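Local coordinates for endo-polygalacturonase (Pectobacterium carotovorum subsp. carotovorum, PDB 1BHE), which hydrolyses the alpha-1,4 galacturonosyl linkages of polygalacturonic acid in plant cell walls, contributing to maceration and soft rot of plant tissue, at residues P12-T26 and K40-S54. Residues are numbered along the deposited sequence; the frame is centred on the assembly and turned at random.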
# COMPACT_ATOMS: atom_id res chain seq x y z
N PRO A 12 -10.78 -5.85 -19.37
CA PRO A 12 -10.82 -5.36 -20.72
C PRO A 12 -10.41 -6.41 -21.75
O PRO A 12 -9.69 -7.36 -21.45
CB PRO A 12 -9.81 -4.21 -20.76
CG PRO A 12 -9.49 -3.90 -19.34
CD PRO A 12 -9.75 -5.15 -18.55
N SER A 13 -10.89 -6.22 -22.98
CA SER A 13 -10.51 -7.10 -24.08
C SER A 13 -9.08 -6.71 -24.47
O SER A 13 -8.66 -5.57 -24.18
CB SER A 13 -11.47 -6.97 -25.25
OG SER A 13 -11.19 -5.80 -25.99
N SER A 14 -8.31 -7.62 -25.05
CA SER A 14 -6.93 -7.31 -25.38
C SER A 14 -6.80 -6.56 -26.70
O SER A 14 -7.54 -6.84 -27.65
CB SER A 14 -6.13 -8.62 -25.47
OG SER A 14 -6.67 -9.39 -26.54
N CYS A 15 -5.85 -5.64 -26.77
CA CYS A 15 -5.56 -4.93 -28.01
C CYS A 15 -4.49 -5.69 -28.79
O CYS A 15 -4.47 -5.74 -30.02
CB CYS A 15 -5.03 -3.52 -27.77
SG CYS A 15 -3.58 -3.38 -26.69
N THR A 16 -3.56 -6.25 -28.04
CA THR A 16 -2.40 -6.98 -28.54
C THR A 16 -2.07 -8.11 -27.58
O THR A 16 -2.30 -7.97 -26.37
CB THR A 16 -1.18 -6.04 -28.61
OG1 THR A 16 -1.39 -4.99 -29.57
CG2 THR A 16 0.10 -6.76 -28.99
N THR A 17 -1.56 -9.22 -28.09
CA THR A 17 -1.17 -10.34 -27.23
C THR A 17 0.31 -10.64 -27.45
O THR A 17 0.73 -10.78 -28.60
CB THR A 17 -2.03 -11.59 -27.45
OG1 THR A 17 -3.40 -11.28 -27.17
CG2 THR A 17 -1.59 -12.72 -26.53
N LEU A 18 1.08 -10.67 -26.37
CA LEU A 18 2.51 -10.93 -26.43
C LEU A 18 2.80 -12.29 -25.78
O LEU A 18 2.10 -12.68 -24.85
CB LEU A 18 3.32 -9.85 -25.72
CG LEU A 18 3.08 -8.39 -26.14
CD1 LEU A 18 3.77 -7.44 -25.17
CD2 LEU A 18 3.54 -8.13 -27.56
N LYS A 19 3.78 -13.02 -26.31
CA LYS A 19 4.14 -14.33 -25.78
C LYS A 19 5.55 -14.29 -25.22
O LYS A 19 6.47 -13.77 -25.86
CB LYS A 19 3.98 -15.41 -26.86
CG LYS A 19 2.53 -15.62 -27.25
CD LYS A 19 2.28 -16.91 -28.03
CE LYS A 19 0.84 -16.96 -28.53
NZ LYS A 19 0.66 -17.93 -29.65
N ALA A 20 5.72 -14.73 -23.97
CA ALA A 20 7.01 -14.62 -23.30
C ALA A 20 8.06 -15.58 -23.87
O ALA A 20 7.74 -16.72 -24.17
CB ALA A 20 6.86 -14.89 -21.81
N ASP A 21 9.30 -15.13 -23.94
CA ASP A 21 10.43 -15.95 -24.35
C ASP A 21 11.57 -15.71 -23.36
O ASP A 21 11.28 -15.34 -22.22
CB ASP A 21 10.86 -15.67 -25.78
CG ASP A 21 11.12 -14.21 -26.09
OD1 ASP A 21 11.62 -13.45 -25.23
OD2 ASP A 21 10.80 -13.81 -27.23
N SER A 22 12.82 -15.90 -23.76
CA SER A 22 13.92 -15.69 -22.84
C SER A 22 14.62 -14.34 -22.97
O SER A 22 15.58 -14.10 -22.24
CB SER A 22 14.94 -16.83 -23.02
OG SER A 22 14.32 -18.08 -22.77
N SER A 23 14.14 -13.46 -23.84
CA SER A 23 14.76 -12.15 -24.03
C SER A 23 14.22 -11.09 -23.08
O SER A 23 13.19 -11.29 -22.45
CB SER A 23 14.50 -11.69 -25.48
OG SER A 23 13.14 -11.29 -25.61
N THR A 24 14.89 -9.95 -22.99
CA THR A 24 14.42 -8.82 -22.18
C THR A 24 13.18 -8.25 -22.86
O THR A 24 13.21 -7.99 -24.07
CB THR A 24 15.52 -7.77 -22.01
OG1 THR A 24 16.53 -8.32 -21.14
CG2 THR A 24 15.01 -6.47 -21.41
N ALA A 25 12.09 -8.07 -22.13
CA ALA A 25 10.83 -7.62 -22.70
C ALA A 25 10.48 -6.15 -22.57
O ALA A 25 9.44 -5.76 -23.12
CB ALA A 25 9.72 -8.44 -22.02
N THR A 26 11.27 -5.33 -21.90
CA THR A 26 10.90 -3.94 -21.67
C THR A 26 10.36 -3.20 -22.89
O THR A 26 9.23 -2.69 -22.87
CB THR A 26 12.09 -3.15 -21.09
OG1 THR A 26 12.76 -4.00 -20.15
CG2 THR A 26 11.61 -1.88 -20.41
N LYS A 40 -8.78 -0.98 -23.87
CA LYS A 40 -8.28 -2.33 -24.07
C LYS A 40 -6.99 -2.53 -23.29
O LYS A 40 -6.45 -1.60 -22.69
CB LYS A 40 -8.08 -2.60 -25.56
CG LYS A 40 -9.38 -2.59 -26.35
CD LYS A 40 -9.21 -3.19 -27.74
CE LYS A 40 -10.47 -3.01 -28.57
NZ LYS A 40 -10.45 -3.89 -29.78
N ALA A 41 -6.47 -3.77 -23.31
CA ALA A 41 -5.26 -4.06 -22.56
C ALA A 41 -4.22 -4.83 -23.36
O ALA A 41 -4.58 -5.58 -24.26
CB ALA A 41 -5.62 -4.92 -21.35
N VAL A 42 -2.95 -4.64 -23.00
CA VAL A 42 -1.87 -5.41 -23.62
C VAL A 42 -1.91 -6.73 -22.84
O VAL A 42 -1.87 -6.68 -21.60
CB VAL A 42 -0.50 -4.74 -23.51
CG1 VAL A 42 0.66 -5.68 -23.80
CG2 VAL A 42 -0.48 -3.55 -24.46
N ARG A 43 -2.05 -7.85 -23.54
CA ARG A 43 -2.15 -9.15 -22.87
C ARG A 43 -0.82 -9.88 -22.87
O ARG A 43 -0.15 -10.02 -23.89
CB ARG A 43 -3.23 -10.00 -23.57
CG ARG A 43 -3.44 -11.37 -22.95
CD ARG A 43 -4.58 -12.16 -23.57
NE ARG A 43 -4.65 -13.51 -23.01
CZ ARG A 43 -5.33 -14.54 -23.50
NH1 ARG A 43 -6.08 -14.41 -24.59
NH2 ARG A 43 -5.29 -15.71 -22.88
N LEU A 44 -0.41 -10.34 -21.69
CA LEU A 44 0.85 -11.05 -21.49
C LEU A 44 0.56 -12.54 -21.30
O LEU A 44 0.04 -12.98 -20.28
CB LEU A 44 1.57 -10.47 -20.28
CG LEU A 44 2.61 -9.37 -20.44
CD1 LEU A 44 2.42 -8.46 -21.63
CD2 LEU A 44 2.70 -8.53 -19.16
N SER A 45 0.87 -13.30 -22.34
CA SER A 45 0.65 -14.74 -22.37
C SER A 45 1.96 -15.52 -22.44
O SER A 45 3.04 -14.96 -22.66
CB SER A 45 -0.22 -15.10 -23.58
OG SER A 45 -1.50 -14.51 -23.49
N ALA A 46 1.87 -16.83 -22.23
CA ALA A 46 3.04 -17.69 -22.26
C ALA A 46 3.51 -17.96 -23.69
O ALA A 46 2.72 -18.01 -24.62
CB ALA A 46 2.70 -19.02 -21.60
N GLY A 47 4.81 -18.16 -23.84
CA GLY A 47 5.41 -18.47 -25.14
C GLY A 47 6.32 -19.69 -24.89
O GLY A 47 5.89 -20.62 -24.20
N SER A 48 7.61 -19.51 -25.14
CA SER A 48 8.61 -20.51 -24.77
C SER A 48 8.84 -20.48 -23.26
O SER A 48 9.27 -21.46 -22.64
CB SER A 48 9.90 -20.32 -25.55
OG SER A 48 10.37 -18.99 -25.48
N THR A 49 8.57 -19.33 -22.64
CA THR A 49 8.63 -19.21 -21.19
C THR A 49 7.30 -18.60 -20.73
O THR A 49 6.43 -18.32 -21.56
CB THR A 49 9.76 -18.34 -20.62
OG1 THR A 49 9.45 -16.97 -20.91
CG2 THR A 49 11.12 -18.70 -21.20
N SER A 50 7.16 -18.41 -19.42
CA SER A 50 5.95 -17.80 -18.88
C SER A 50 6.35 -16.55 -18.08
O SER A 50 5.59 -16.08 -17.24
CB SER A 50 5.22 -18.79 -17.98
OG SER A 50 6.04 -19.07 -16.84
N VAL A 51 7.57 -16.08 -18.31
CA VAL A 51 8.10 -14.94 -17.57
C VAL A 51 8.52 -13.80 -18.49
O VAL A 51 9.35 -13.99 -19.38
CB VAL A 51 9.31 -15.33 -16.70
CG1 VAL A 51 9.87 -14.13 -15.93
CG2 VAL A 51 8.98 -16.44 -15.70
N PHE A 52 7.94 -12.62 -18.30
CA PHE A 52 8.34 -11.41 -19.00
C PHE A 52 9.31 -10.65 -18.09
O PHE A 52 8.89 -10.20 -17.02
CB PHE A 52 7.15 -10.53 -19.36
CG PHE A 52 6.26 -11.04 -20.45
CD1 PHE A 52 5.19 -11.86 -20.16
CD2 PHE A 52 6.50 -10.69 -21.77
CE1 PHE A 52 4.37 -12.34 -21.17
CE2 PHE A 52 5.68 -11.16 -22.79
CZ PHE A 52 4.61 -11.98 -22.48
N LEU A 53 10.57 -10.57 -18.48
CA LEU A 53 11.59 -9.88 -17.68
C LEU A 53 11.71 -8.46 -18.19
O LEU A 53 12.00 -8.25 -19.37
CB LEU A 53 12.91 -10.65 -17.77
CG LEU A 53 13.94 -10.47 -16.66
CD1 LEU A 53 13.35 -10.75 -15.29
CD2 LEU A 53 15.14 -11.37 -16.91
N SER A 54 11.45 -7.47 -17.34
CA SER A 54 11.42 -6.08 -17.79
C SER A 54 11.90 -5.07 -16.76
O SER A 54 11.90 -5.31 -15.56
CB SER A 54 9.95 -5.76 -18.14
OG SER A 54 9.74 -4.39 -18.44
O HOH W 1 11.95 -14.76 -19.66
O HOH W 2 12.96 -19.44 -24.68
O HOH W 3 11.15 -11.83 -20.91
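The N-terminal end of the right-handed parallel beta-helix is formed where strand 16-19 lies along strand 41-45, axes 4.8 Å apart and 25° from parallel. Backbone bonds alternate between the two, among them Arg43 N to Thr16 O and Leu18 N to Arg43 O, both 2.8 Å and nearly straight. On one face Thr17 and Arg43 run side by side, Thr17 CG2 meeting Ser45 OG at 3.5 Å; Asp68 takes a salt bridge from Arg43 and a hydrogen bond from Ser45 OG. On the other face Leu18 CD1 touches Val42 CG1 and, at 3.9 Å, Leu44 CD1; Leu18 and Val42 both pack against helix 26-33, which caps this end of the solenoid, consistent with other family 28 enzymes. Cys15 SG rests on Val42 CG2 and is tied by a disulfide to Cys36, just beyond that helix. After the loop 46-50 the chain enters strand 51-54, and Phe52 brings its ring against 12-26: Ala20 CB lies 3.7 Å from the ring centroid, over the face, a CH-pi contact, Leu44 CG lies against the opposite face, offset toward the rim, and Ala25 CB meets the edge. With its OG1 between backbone N and carbonyl carbon (chi1 72°), Thr49 reaches Asp21 O at 2.8 Å from above the carbonyl plane, while its N-H binds Ala20 O. Asp21 OD1 accepts from Ser23 N, closing an Asx turn, and also from Ser23 OG; Ala25 N hydrogen-bonds Leu53 O.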